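Local coordinates for protein annexin B22 (Schistosoma mansoni, PDB 4MDU) that binds acidic phospholipid membranes in a calcium-dependent manner, aggregates liposomes when calcium is present, and takes part in worm reproduction and host-parasite interaction, at residues I294-H299 and S333-S338; K24-T29 and L324-D329; S338-V343 and T354-M359; T263-I268 and V283-I288. One frame throughout, in Å; residues are numbered along the deposited sequence.

Contact 1 (I294-H299 and S333-S338); sequences IAEWLH and SIYGKS
H299 and Y335 lay their rings almost flat on one another, an offset stack with centroids 3.7 Å apart and planes at 7°. The imidazole is displaced toward the CE1 side of the phenol: H299 ND1 lies over the phenol centre, Y335 CE1 over that of the imidazole, and H299 CG approaches Y335 CZ to 3.3 Å. In H299, CG anti to the backbone N (chi1 -174°) carries the imidazole on toward the tyrosine, which CB already faces. I334 CG2 lies over the opposite face of the phenol, which is therefore sandwiched between its chain neighbour and the histidine. At the ring edge, E296 CA sits 3.4 Å from Y335 OH; the E296 carboxylate stands at 89° to the ring and turns its charge to R285. I334 CD1 meets A295 CB at 4.2 Å. The case illustrates how a flat stack can carry a helix-helix contact, with an aliphatic touch beside it. H299 ND1 is hydrogen-bonded to the hydroxyl of Y331, which helps fix the rotation of the imidazole. Helix 290-301, here joined to the end of helix 324-335 within the fourth annexin repeat, packs L298 against helix 311-320 and W297 against helix 128-136.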
loop_
_atom_site.group_PDB
_atom_site.type_symbol
_atom_site.label_atom_id
_atom_site.label_comp_id
_atom_site.label_asym_id
_atom_site.label_seq_id
_atom_site.Cartn_x
_atom_site.Cartn_y
_atom_site.Cartn_z
ATOM N N ILE B 294 -4.950 -15.140 -4.008
ATOM C CA ILE B 294 -4.911 -14.686 -5.386
ATOM C C ILE B 294 -6.319 -14.238 -5.853
ATOM O O ILE B 294 -6.447 -13.382 -6.724
ATOM C CB ILE B 294 -4.271 -15.730 -6.315
ATOM C CG1 ILE B 294 -2.886 -16.106 -5.783
ATOM C CG2 ILE B 294 -4.122 -15.180 -7.734
ATOM C CD1 ILE B 294 -2.179 -17.141 -6.620
ATOM N N ALA B 295 -7.370 -14.785 -5.248
ATOM C CA ALA B 295 -8.725 -14.326 -5.592
ATOM C C ALA B 295 -8.843 -12.870 -5.203
ATOM O O ALA B 295 -9.399 -12.074 -5.947
ATOM C CB ALA B 295 -9.812 -15.168 -4.900
ATOM N N GLU B 296 -8.279 -12.518 -4.048
ATOM C CA GLU B 296 -8.281 -11.126 -3.592
ATOM C C GLU B 296 -7.397 -10.251 -4.469
ATOM O O GLU B 296 -7.740 -9.114 -4.769
ATOM C CB GLU B 296 -7.829 -11.021 -2.133
ATOM C CG GLU B 296 -8.697 -11.811 -1.192
ATOM C CD GLU B 296 -8.085 -11.931 0.181
ATOM O OE1 GLU B 296 -7.184 -11.121 0.496
ATOM O OE2 GLU B 296 -8.500 -12.841 0.936
ATOM N N TRP B 297 -6.252 -10.782 -4.877
ATOM C CA TRP B 297 -5.400 -10.044 -5.796
ATOM C C TRP B 297 -6.150 -9.721 -7.086
ATOM O O TRP B 297 -6.099 -8.603 -7.588
ATOM C CB TRP B 297 -4.148 -10.848 -6.137
ATOM C CG TRP B 297 -3.109 -10.883 -5.066
ATOM C CD1 TRP B 297 -3.154 -10.274 -3.844
ATOM C CD2 TRP B 297 -1.843 -11.563 -5.130
ATOM N NE1 TRP B 297 -2.002 -10.551 -3.133
ATOM C CE2 TRP B 297 -1.176 -11.326 -3.905
ATOM C CE3 TRP B 297 -1.214 -12.351 -6.107
ATOM C CZ2 TRP B 297 0.092 -11.840 -3.627
ATOM C CZ3 TRP B 297 0.057 -12.855 -5.839
ATOM C CH2 TRP B 297 0.694 -12.599 -4.602
ATOM N N LEU B 298 -6.816 -10.727 -7.637
ATOM C CA LEU B 298 -7.597 -10.533 -8.844
ATOM C C LEU B 298 -8.690 -9.470 -8.619
ATOM O O LEU B 298 -8.845 -8.552 -9.421
ATOM C CB LEU B 298 -8.176 -11.873 -9.298
ATOM C CG LEU B 298 -7.154 -12.795 -9.968
ATOM C CD1 LEU B 298 -7.642 -14.232 -10.028
ATOM C CD2 LEU B 298 -6.848 -12.271 -11.369
ATOM N N HIS B 299 -9.413 -9.584 -7.506
ATOM C CA HIS B 299 -10.440 -8.604 -7.136
ATOM C C HIS B 299 -9.870 -7.185 -7.109
ATOM O O HIS B 299 -10.448 -6.258 -7.671
ATOM C CB HIS B 299 -11.040 -8.954 -5.764
ATOM C CG HIS B 299 -12.191 -8.086 -5.369
ATOM N ND1 HIS B 299 -13.465 -8.268 -5.871
ATOM C CD2 HIS B 299 -12.265 -7.028 -4.529
ATOM C CE1 HIS B 299 -14.272 -7.362 -5.353
ATOM N NE2 HIS B 299 -13.568 -6.594 -4.537
ATOM N N SER B 333 -16.814 -17.949 -3.713
ATOM C CA SER B 333 -17.077 -18.090 -2.285
ATOM C C SER B 333 -16.973 -16.748 -1.592
ATOM O O SER B 333 -17.821 -16.382 -0.785
ATOM C CB SER B 333 -16.051 -19.028 -1.634
ATOM O OG SER B 333 -16.296 -20.378 -1.971
ATOM N N ILE B 334 -15.913 -16.023 -1.910
ATOM C CA ILE B 334 -15.550 -14.833 -1.165
ATOM C C ILE B 334 -16.399 -13.647 -1.562
ATOM O O ILE B 334 -16.897 -12.921 -0.710
ATOM C CB ILE B 334 -14.091 -14.459 -1.424
ATOM C CG1 ILE B 334 -13.163 -15.570 -0.935
ATOM C CG2 ILE B 334 -13.747 -13.138 -0.759
ATOM C CD1 ILE B 334 -11.685 -15.234 -1.107
ATOM N N TYR B 335 -16.556 -13.443 -2.861
ATOM C CA TYR B 335 -17.220 -12.242 -3.339
ATOM C C TYR B 335 -18.684 -12.405 -3.779
ATOM O O TYR B 335 -19.342 -11.416 -4.086
ATOM C CB TYR B 335 -16.384 -11.602 -4.439
ATOM C CG TYR B 335 -15.019 -11.173 -3.946
ATOM C CD1 TYR B 335 -14.877 -10.056 -3.132
ATOM C CD2 TYR B 335 -13.878 -11.884 -4.290
ATOM C CE1 TYR B 335 -13.636 -9.657 -2.675
ATOM C CE2 TYR B 335 -12.630 -11.495 -3.823
ATOM C CZ TYR B 335 -12.518 -10.376 -3.023
ATOM O OH TYR B 335 -11.285 -9.958 -2.574
ATOM N N GLY B 336 -19.180 -13.639 -3.813
ATOM C CA GLY B 336 -20.578 -13.884 -4.132
ATOM C C GLY B 336 -20.901 -13.739 -5.605
ATOM O O GLY B 336 -22.058 -13.668 -5.991
ATOM N N LYS B 337 -19.863 -13.720 -6.426
ATOM C CA LYS B 337 -19.986 -13.535 -7.866
ATOM C C LYS B 337 -18.814 -14.255 -8.546
ATOM O O LYS B 337 -17.705 -14.258 -8.022
ATOM C CB LYS B 337 -19.952 -12.042 -8.177
ATOM C CG LYS B 337 -19.672 -11.678 -9.615
ATOM C CD LYS B 337 -19.815 -10.178 -9.781
ATOM C CE LYS B 337 -19.723 -9.742 -11.231
ATOM N NZ LYS B 337 -20.023 -8.278 -11.368
ATOM N N SER B 338 -19.067 -14.891 -9.687
ATOM C CA SER B 338 -18.022 -15.598 -10.411
ATOM C C SER B 338 -16.901 -14.653 -10.843
ATOM O O SER B 338 -17.144 -13.477 -11.138
ATOM C CB SER B 338 -18.595 -16.287 -11.648
ATOM O OG SER B 338 -18.848 -15.339 -12.679
#

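Contact 2 (K24-T29 and L324-D329); sequences KHYRPT and LQDIMD
The guanidinium group of R27 has Q325 CG over one face, displaced toward the rim, and two carboxylate oxygens, D326 OD2 and D329 OD2, at its edge. R27 NH1 donates to both, D326 OD2 at 2.9 Å on its anti side and D329 OD2 at 3.0 Å on its syn side, each about 35° out of its carboxylate plane but near the guanidinium plane. Bends at chi2 and chi3 of R27 bring the guanidinium over Q325 CG, where NH1 can serve both acids. D326 OD1 lies at the edge of the Y26 ring, in its plane, 3.3 Å from Y26 CD1. The same oxygen accepts from R27 N at 2.6 Å, a bond arriving 38° out of the carboxylate plane, and from a water that also donates to H25 O. Thus D326 grips backbone and side chain of one residue, a compact example of a salt-bridge network anchoring an extended segment to a helix. T29 CG2 meets M328 SD at 3.8 Å, and T29 OG1 bonds to L358 O. The N-terminal loop thereby lies across the start of helix 324-335, with Y26 resting on helix 290-301 and L324 packing against helices 311-320 and 339-346.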
loop_
_atom_site.group_PDB
_atom_site.type_symbol
_atom_site.label_atom_id
_atom_site.label_comp_id
_atom_site.label_asym_id
_atom_site.label_seq_id
_atom_site.Cartn_x
_atom_site.Cartn_y
_atom_site.Cartn_z
ATOM N N LYS B 24 -2.848 -32.423 -2.231
ATOM C CA LYS B 24 -3.748 -32.537 -3.377
ATOM C C LYS B 24 -3.259 -31.631 -4.511
ATOM O O LYS B 24 -2.760 -30.546 -4.261
ATOM C CB LYS B 24 -5.167 -32.149 -2.949
ATOM C CG LYS B 24 -6.225 -32.362 -4.001
ATOM N N HIS B 25 -3.378 -32.080 -5.753
ATOM C CA HIS B 25 -3.038 -31.232 -6.902
ATOM C C HIS B 25 -3.897 -29.971 -6.946
ATOM O O HIS B 25 -5.112 -30.032 -6.727
ATOM C CB HIS B 25 -3.292 -31.967 -8.219
ATOM C CG HIS B 25 -2.186 -32.873 -8.646
ATOM N ND1 HIS B 25 -2.154 -34.212 -8.319
ATOM C CD2 HIS B 25 -1.087 -32.642 -9.401
ATOM C CE1 HIS B 25 -1.073 -34.764 -8.841
ATOM N NE2 HIS B 25 -0.408 -33.833 -9.504
ATOM N N TYR B 26 -3.279 -28.835 -7.258
ATOM C CA TYR B 26 -4.053 -27.648 -7.615
ATOM C C TYR B 26 -4.608 -27.854 -9.013
ATOM O O TYR B 26 -4.048 -28.617 -9.792
ATOM C CB TYR B 26 -3.203 -26.377 -7.563
ATOM C CG TYR B 26 -3.044 -25.795 -6.181
ATOM C CD1 TYR B 26 -4.153 -25.312 -5.467
ATOM C CD2 TYR B 26 -1.791 -25.727 -5.580
ATOM C CE1 TYR B 26 -4.000 -24.767 -4.198
ATOM C CE2 TYR B 26 -1.628 -25.189 -4.316
ATOM C CZ TYR B 26 -2.731 -24.709 -3.630
ATOM O OH TYR B 26 -2.556 -24.175 -2.376
ATOM N N ARG B 27 -5.722 -27.195 -9.323
ATOM C CA ARG B 27 -6.368 -27.393 -10.610
ATOM C C ARG B 27 -6.211 -26.159 -11.477
ATOM O O ARG B 27 -6.649 -25.070 -11.097
ATOM C CB ARG B 27 -7.859 -27.720 -10.426
ATOM C CG ARG B 27 -8.107 -28.921 -9.536
ATOM C CD ARG B 27 -9.271 -28.687 -8.594
ATOM N NE ARG B 27 -10.537 -28.755 -9.295
ATOM C CZ ARG B 27 -11.554 -27.924 -9.088
ATOM N NH1 ARG B 27 -11.462 -26.944 -8.195
ATOM N NH2 ARG B 27 -12.664 -28.070 -9.786
ATOM N N PRO B 28 -5.584 -26.328 -12.649
ATOM C CA PRO B 28 -5.407 -25.230 -13.607
ATOM C C PRO B 28 -6.562 -25.155 -14.601
ATOM O O PRO B 28 -7.312 -26.130 -14.741
ATOM C CB PRO B 28 -4.123 -25.627 -14.343
ATOM C CG PRO B 28 -4.168 -27.125 -14.344
ATOM C CD PRO B 28 -4.885 -27.552 -13.078
ATOM N N THR B 29 -6.706 -24.030 -15.300
ATOM C CA THR B 29 -7.677 -23.986 -16.402
ATOM C C THR B 29 -7.020 -24.361 -17.733
ATOM O O THR B 29 -7.707 -24.612 -18.724
ATOM C CB THR B 29 -8.319 -22.607 -16.550
ATOM O OG1 THR B 29 -7.289 -21.626 -16.733
ATOM C CG2 THR B 29 -9.147 -22.271 -15.305
ATOM N N LEU B 324 -5.546 -21.797 -11.376
ATOM C CA LEU B 324 -6.606 -20.822 -11.598
ATOM C C LEU B 324 -8.029 -21.352 -11.257
ATOM O O LEU B 324 -8.809 -20.650 -10.651
ATOM C CB LEU B 324 -6.528 -20.227 -13.012
ATOM C CG LEU B 324 -7.646 -19.218 -13.320
ATOM C CD1 LEU B 324 -7.647 -18.068 -12.301
ATOM C CD2 LEU B 324 -7.499 -18.676 -14.742
ATOM N N GLN B 325 -8.347 -22.588 -11.616
ATOM C CA GLN B 325 -9.651 -23.138 -11.255
ATOM C C GLN B 325 -9.924 -23.065 -9.751
ATOM O O GLN B 325 -11.026 -22.713 -9.333
ATOM C CB GLN B 325 -9.820 -24.570 -11.744
ATOM C CG GLN B 325 -11.237 -25.099 -11.540
ATOM C CD GLN B 325 -12.258 -24.370 -12.398
ATOM O OE1 GLN B 325 -13.290 -23.908 -11.901
ATOM N NE2 GLN B 325 -11.972 -24.258 -13.691
ATOM N N ASP B 326 -8.924 -23.385 -8.938
ATOM C CA ASP B 326 -9.103 -23.337 -7.500
ATOM C C ASP B 326 -9.276 -21.905 -7.043
ATOM O O ASP B 326 -10.000 -21.626 -6.085
ATOM C CB ASP B 326 -7.927 -24.008 -6.778
ATOM C CG ASP B 326 -7.922 -25.511 -6.973
ATOM O OD1 ASP B 326 -6.858 -26.083 -7.279
ATOM O OD2 ASP B 326 -9.002 -26.121 -6.848
ATOM N N ILE B 327 -8.601 -20.998 -7.735
ATOM C CA ILE B 327 -8.725 -19.582 -7.445
ATOM C C ILE B 327 -10.123 -19.083 -7.831
ATOM O O ILE B 327 -10.695 -18.219 -7.167
ATOM C CB ILE B 327 -7.654 -18.784 -8.221
ATOM C CG1 ILE B 327 -6.255 -19.099 -7.673
ATOM C CG2 ILE B 327 -7.951 -17.287 -8.193
ATOM C CD1 ILE B 327 -5.130 -18.747 -8.636
ATOM N N MET B 328 -10.665 -19.627 -8.913
ATOM C CA MET B 328 -12.015 -19.262 -9.339
ATOM C C MET B 328 -13.057 -19.681 -8.294
ATOM O O MET B 328 -13.936 -18.895 -7.941
ATOM C CB MET B 328 -12.330 -19.860 -10.710
ATOM C CG MET B 328 -11.677 -19.090 -11.861
ATOM S SD MET B 328 -11.623 -20.028 -13.402
ATOM C CE MET B 328 -13.333 -20.490 -13.606
ATOM N N ASP B 329 -12.940 -20.899 -7.775
ATOM C CA ASP B 329 -13.871 -21.348 -6.736
ATOM C C ASP B 329 -13.811 -20.436 -5.523
ATOM O O ASP B 329 -14.845 -19.982 -5.025
ATOM C CB ASP B 329 -13.583 -22.781 -6.325
ATOM C CG ASP B 329 -13.807 -23.760 -7.456
ATOM O OD1 ASP B 329 -14.355 -23.358 -8.499
ATOM O OD2 ASP B 329 -13.433 -24.937 -7.303
HETATM O O HOH W 1 -7.290 -28.532 -5.970
#

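Contact 3 (S338-V343 and T354-M359); sequences SLLNAV and TLCVLM
L355 meets V343 through its branch tip, L355 CD1 standing 3.8 Å from V343 CG1, with L355 CB also close to that methyl group. The two side chains cross at about a right angle, and toward L355 the valine uses CG1. One residue on, C356 offers its sulfur to L340: SG lies 3.8 Å from L340 CD1. L340 does not leave its helix pointing straight across; with CG anti to the backbone N (chi1 -178°), its CD1 is nevertheless brought to the cysteine. These two residues also mark where the backbones approach most nearly, 6.5 Å between L340 CA and C356 CA.

M359 then touches three residues of the opposing segment. Its chain runs extended to SD and bends at chi3 (-75°), placing two successive atoms against different partners. M359 SD is 3.8 Å from L339 CG, while the terminal CE touches both L340 CD1 and V343 CB, 4.0 Å from each, in directions roughly at right angles. V343 and M359 meet tip to tip, whereas L339 crosses the methionine at about a right angle. Behind the seam, L339 rests on M328 and Y331 of helix 324-335, and L355 on helix 311-320. Within the fourth annexin repeat, helices 339-346 and 349-358 are thus joined across this seam by hydrocarbon and sulfur alone, an apolar interface held by shape and burial rather than by directed bonds.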
loop_
_atom_site.group_PDB
_atom_site.type_symbol
_atom_site.label_atom_id
_atom_site.label_comp_id
_atom_site.label_asym_id
_atom_site.label_seq_id
_atom_site.Cartn_x
_atom_site.Cartn_y
_atom_site.Cartn_z
ATOM N N SER B 338 -19.067 -14.891 -9.687
ATOM C CA SER B 338 -18.022 -15.598 -10.411
ATOM C C SER B 338 -16.901 -14.653 -10.843
ATOM O O SER B 338 -17.144 -13.477 -11.138
ATOM C CB SER B 338 -18.595 -16.287 -11.648
ATOM O OG SER B 338 -18.848 -15.339 -12.679
ATOM N N LEU B 339 -15.679 -15.180 -10.890
ATOM C CA LEU B 339 -14.541 -14.432 -11.411
ATOM C C LEU B 339 -14.789 -14.115 -12.886
ATOM O O LEU B 339 -14.494 -13.011 -13.365
ATOM C CB LEU B 339 -13.251 -15.247 -11.273
ATOM C CG LEU B 339 -11.995 -14.586 -11.860
ATOM C CD1 LEU B 339 -11.698 -13.244 -11.167
ATOM C CD2 LEU B 339 -10.783 -15.522 -11.730
ATOM N N LEU B 340 -15.303 -15.109 -13.604
ATOM C CA LEU B 340 -15.771 -14.914 -14.969
ATOM C C LEU B 340 -16.618 -13.642 -15.079
ATOM O O LEU B 340 -16.305 -12.749 -15.870
ATOM C CB LEU B 340 -16.590 -16.117 -15.432
ATOM C CG LEU B 340 -17.081 -15.991 -16.877
ATOM C CD1 LEU B 340 -15.915 -16.000 -17.842
ATOM C CD2 LEU B 340 -18.062 -17.107 -17.219
ATOM N N ASN B 341 -17.687 -13.546 -14.288
ATOM C CA ASN B 341 -18.570 -12.386 -14.416
ATOM C C ASN B 341 -17.906 -11.090 -13.962
ATOM O O ASN B 341 -18.206 -10.031 -14.498
ATOM C CB ASN B 341 -19.910 -12.582 -13.683
ATOM C CG ASN B 341 -20.843 -13.542 -14.407
ATOM O OD1 ASN B 341 -20.862 -13.619 -15.642
ATOM N ND2 ASN B 341 -21.624 -14.284 -13.637
ATOM N N ALA B 342 -17.015 -11.158 -12.970
ATOM C CA ALA B 342 -16.338 -9.933 -12.525
ATOM C C ALA B 342 -15.438 -9.438 -13.650
ATOM O O ALA B 342 -15.334 -8.241 -13.911
ATOM C CB ALA B 342 -15.536 -10.175 -11.273
ATOM N N VAL B 343 -14.817 -10.384 -14.341
ATOM C CA VAL B 343 -13.864 -10.052 -15.390
ATOM C C VAL B 343 -14.597 -9.448 -16.581
ATOM O O VAL B 343 -14.148 -8.459 -17.173
ATOM C CB VAL B 343 -13.021 -11.293 -15.808
ATOM C CG1 VAL B 343 -12.249 -11.012 -17.108
ATOM C CG2 VAL B 343 -12.064 -11.672 -14.673
ATOM N N THR B 354 -10.437 -12.766 -24.662
ATOM C CA THR B 354 -9.197 -13.488 -24.397
ATOM C C THR B 354 -9.112 -13.922 -22.936
ATOM O O THR B 354 -8.813 -15.070 -22.651
ATOM C CB THR B 354 -7.955 -12.653 -24.745
ATOM O OG1 THR B 354 -8.000 -12.257 -26.124
ATOM C CG2 THR B 354 -6.688 -13.481 -24.491
ATOM N N LEU B 355 -9.391 -13.006 -22.011
ATOM C CA LEU B 355 -9.343 -13.344 -20.588
ATOM C C LEU B 355 -10.326 -14.461 -20.248
ATOM O O LEU B 355 -10.006 -15.360 -19.463
ATOM C CB LEU B 355 -9.636 -12.118 -19.726
ATOM C CG LEU B 355 -8.718 -10.902 -19.902
ATOM C CD1 LEU B 355 -9.052 -9.858 -18.865
ATOM C CD2 LEU B 355 -7.233 -11.294 -19.799
ATOM N N CYS B 356 -11.525 -14.399 -20.832
ATOM C CA CYS B 356 -12.552 -15.408 -20.556
ATOM C C CYS B 356 -12.102 -16.788 -21.022
ATOM O O CYS B 356 -12.376 -17.794 -20.370
ATOM C CB CYS B 356 -13.894 -15.014 -21.215
ATOM S SG CYS B 356 -14.622 -13.564 -20.403
ATOM N N VAL B 357 -11.407 -16.833 -22.151
ATOM C CA VAL B 357 -10.976 -18.101 -22.710
ATOM C C VAL B 357 -9.866 -18.713 -21.845
ATOM O O VAL B 357 -9.837 -19.910 -21.630
ATOM C CB VAL B 357 -10.525 -17.927 -24.155
ATOM C CG1 VAL B 357 -9.777 -19.169 -24.667
ATOM C CG2 VAL B 357 -11.733 -17.635 -25.015
ATOM N N LEU B 358 -8.978 -17.872 -21.329
ATOM C CA LEU B 358 -7.966 -18.335 -20.396
ATOM C C LEU B 358 -8.614 -19.103 -19.238
ATOM O O LEU B 358 -8.086 -20.120 -18.807
ATOM C CB LEU B 358 -7.128 -17.167 -19.868
ATOM C CG LEU B 358 -6.138 -16.502 -20.825
ATOM C CD1 LEU B 358 -5.561 -15.252 -20.172
ATOM C CD2 LEU B 358 -5.015 -17.461 -21.225
ATOM N N MET B 359 -9.751 -18.625 -18.739
ATOM C CA MET B 359 -10.411 -19.279 -17.600
ATOM C C MET B 359 -11.210 -20.510 -18.024
ATOM O O MET B 359 -11.713 -21.256 -17.181
ATOM C CB MET B 359 -11.335 -18.300 -16.881
ATOM C CG MET B 359 -10.625 -17.218 -16.073
ATOM S SD MET B 359 -11.795 -15.978 -15.437
ATOM C CE MET B 359 -12.164 -15.049 -16.919
#

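Contact 4 (T263-I268 and V283-I288); sequences TLLEHI and VLRYAI
L284 reaches across to L264, L265 and I268, and its course shows how one leucine can serve three residues on one turn of a neighbouring helix. CB already points toward the facing segment, and CG, anti to the backbone N (chi1 -178°), continues the reach outward before the chain forks. One branch, CD1, runs to the side of L264, where it meets L264 CD2 at 4.1 Å. The other branch, CD2, is the busier of the two. It lies against the backbone itself, 3.7 Å from L265 N, and touches L264 CG at 3.9 Å as well. Around the same methyl, I268 CD1 closes in at 4.0 Å, and L265 CB is 4.1 Å away.

The short helical segments 264-268 and 283-288 run nearly antiparallel, their axes at 170° with a closest approach of 11.1 Å. Both lie in, or run just past the end of, the predicted third annexin repeat, whose fold is an all-helical bundle, and the leucine makes most of the contacts between them. At the start of the first helix T263 and E266 form a capping box: T263 OG1 accepts from E266 N, and E266 OE1 accepts from T263 N.

L265 CD1 also lies 4.2 Å from R285 CG of the facing helix. That places it beside the aliphatic part of the arginine, whose guanidinium group goes on to a salt bridge with D289. L284 has a further neighbour in L249 of helix 246-260, while I241 of helix 236-243 lies against both L264 and I268.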
loop_
_atom_site.group_PDB
_atom_site.type_symbol
_atom_site.label_atom_id
_atom_site.label_comp_id
_atom_site.label_asym_id
_atom_site.label_seq_id
_atom_site.Cartn_x
_atom_site.Cartn_y
_atom_site.Cartn_z
ATOM N N THR B 263 -2.441 -17.714 15.537
ATOM C CA THR B 263 -1.973 -18.132 14.213
ATOM C C THR B 263 -0.650 -17.457 13.886
ATOM O O THR B 263 -0.330 -16.395 14.428
ATOM C CB THR B 263 -2.987 -17.872 13.071
ATOM O OG1 THR B 263 -3.147 -16.460 12.864
ATOM C CG2 THR B 263 -4.330 -18.493 13.396
ATOM N N LEU B 264 0.128 -18.087 13.015
ATOM C CA LEU B 264 1.375 -17.494 12.563
ATOM C C LEU B 264 1.052 -16.237 11.758
ATOM O O LEU B 264 1.758 -15.232 11.842
ATOM C CB LEU B 264 2.172 -18.489 11.722
ATOM C CG LEU B 264 3.424 -17.912 11.060
ATOM C CD1 LEU B 264 4.320 -17.212 12.082
ATOM C CD2 LEU B 264 4.170 -19.021 10.326
ATOM N N LEU B 265 -0.037 -16.294 10.999
ATOM C CA LEU B 265 -0.515 -15.118 10.263
ATOM C C LEU B 265 -0.798 -13.961 11.218
ATOM O O LEU B 265 -0.310 -12.845 11.016
ATOM C CB LEU B 265 -1.780 -15.446 9.450
ATOM C CG LEU B 265 -2.307 -14.292 8.582
ATOM C CD1 LEU B 265 -1.282 -13.895 7.513
ATOM C CD2 LEU B 265 -3.652 -14.625 7.939
ATOM N N GLU B 266 -1.583 -14.230 12.263
ATOM C CA GLU B 266 -1.927 -13.202 13.233
ATOM C C GLU B 266 -0.667 -12.595 13.787
ATOM O O GLU B 266 -0.558 -11.383 13.945
ATOM C CB GLU B 266 -2.736 -13.794 14.389
ATOM C CG GLU B 266 -4.211 -13.945 14.096
ATOM C CD GLU B 266 -4.943 -14.731 15.177
ATOM O OE1 GLU B 266 -4.276 -15.424 15.980
ATOM O OE2 GLU B 266 -6.188 -14.652 15.218
ATOM N N HIS B 267 0.279 -13.463 14.107
ATOM C CA HIS B 267 1.541 -13.041 14.685
ATOM C C HIS B 267 2.207 -12.050 13.750
ATOM O O HIS B 267 2.540 -10.928 14.142
ATOM C CB HIS B 267 2.440 -14.258 14.928
ATOM C CG HIS B 267 3.753 -13.922 15.559
ATOM N ND1 HIS B 267 3.850 -13.226 16.743
ATOM C CD2 HIS B 267 5.022 -14.187 15.171
ATOM C CE1 HIS B 267 5.123 -13.079 17.063
ATOM N NE2 HIS B 267 5.855 -13.656 16.125
ATOM N N ILE B 268 2.393 -12.466 12.505
ATOM C CA ILE B 268 3.029 -11.604 11.515
ATOM C C ILE B 268 2.277 -10.288 11.383
ATOM O O ILE B 268 2.875 -9.217 11.359
ATOM C CB ILE B 268 3.137 -12.307 10.156
ATOM C CG1 ILE B 268 4.284 -13.335 10.216
ATOM C CG2 ILE B 268 3.324 -11.282 9.037
ATOM C CD1 ILE B 268 4.470 -14.152 8.979
ATOM N N VAL B 283 3.600 -14.029 1.106
ATOM C CA VAL B 283 4.370 -15.273 1.031
ATOM C C VAL B 283 3.739 -16.393 1.869
ATOM O O VAL B 283 3.593 -17.526 1.400
ATOM C CB VAL B 283 5.832 -15.066 1.444
ATOM C CG1 VAL B 283 6.573 -16.428 1.562
ATOM C CG2 VAL B 283 6.547 -14.130 0.455
ATOM N N LEU B 284 3.344 -16.071 3.098
ATOM C CA LEU B 284 2.724 -17.061 3.985
ATOM C C LEU B 284 1.436 -17.590 3.376
ATOM O O LEU B 284 1.194 -18.810 3.349
ATOM C CB LEU B 284 2.434 -16.462 5.366
ATOM C CG LEU B 284 1.835 -17.424 6.403
ATOM C CD1 LEU B 284 2.633 -18.722 6.489
ATOM C CD2 LEU B 284 1.722 -16.735 7.767
ATOM N N ARG B 285 0.624 -16.666 2.864
ATOM C CA ARG B 285 -0.677 -17.029 2.322
ATOM C C ARG B 285 -0.514 -17.755 1.000
ATOM O O ARG B 285 -1.337 -18.598 0.645
ATOM C CB ARG B 285 -1.581 -15.797 2.192
ATOM C CG ARG B 285 -1.988 -15.178 3.537
ATOM C CD ARG B 285 -3.072 -14.067 3.367
ATOM N NE ARG B 285 -4.348 -14.620 2.909
ATOM C CZ ARG B 285 -5.333 -13.920 2.346
ATOM N NH1 ARG B 285 -5.222 -12.606 2.145
ATOM N NH2 ARG B 285 -6.431 -14.549 1.965
ATOM N N TYR B 286 0.568 -17.457 0.279
ATOM C CA TYR B 286 0.857 -18.210 -0.934
ATOM C C TYR B 286 0.987 -19.689 -0.585
ATOM O O TYR B 286 0.643 -20.583 -1.376
ATOM C CB TYR B 286 2.152 -17.727 -1.594
ATOM C CG TYR B 286 2.360 -18.373 -2.942
ATOM C CD1 TYR B 286 3.238 -19.438 -3.109
ATOM C CD2 TYR B 286 1.639 -17.943 -4.039
ATOM C CE1 TYR B 286 3.404 -20.038 -4.364
ATOM C CE2 TYR B 286 1.794 -18.528 -5.280
ATOM C CZ TYR B 286 2.665 -19.567 -5.448
ATOM O OH TYR B 286 2.777 -20.125 -6.709
ATOM N N ALA B 287 1.504 -19.936 0.609
ATOM C CA ALA B 287 1.640 -21.294 1.090
ATOM C C ALA B 287 0.334 -21.829 1.676
ATOM O O ALA B 287 -0.132 -22.879 1.259
ATOM C CB ALA B 287 2.764 -21.391 2.103
ATOM N N ILE B 288 -0.259 -21.117 2.632
ATOM C CA ILE B 288 -1.326 -21.724 3.442
ATOM C C ILE B 288 -2.764 -21.306 3.078
ATOM O O ILE B 288 -3.726 -21.848 3.621
ATOM C CB ILE B 288 -1.111 -21.472 4.939
ATOM C CG1 ILE B 288 -1.383 -20.004 5.269
ATOM C CG2 ILE B 288 0.308 -21.855 5.350
ATOM C CD1 ILE B 288 -1.568 -19.730 6.761
#

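From the N terminus, the loop 24-29 waits almost 300 residues for its partner, so contact 2 closes the longest loop, ending on helix 324-335. Contact 4 nests inside it, closing a short hairpin of helices in the third annexin repeat. Contact 1 opens at helix 290-301, inside that loop, but closes beyond it at 333-338, so contacts 1 and 2 cross. Contact 3 follows in series, sharing S338 with contact 1 and closing the short loop between helices 339-346 and 349-358. R285 and E296 link contacts 4 and 1 by a salt bridge. Contacts 1, 2 and 3 meet around helix 324-335, tying the N-terminal loop to the fourth repeat, whereas contacts 3 and 4 do not touch.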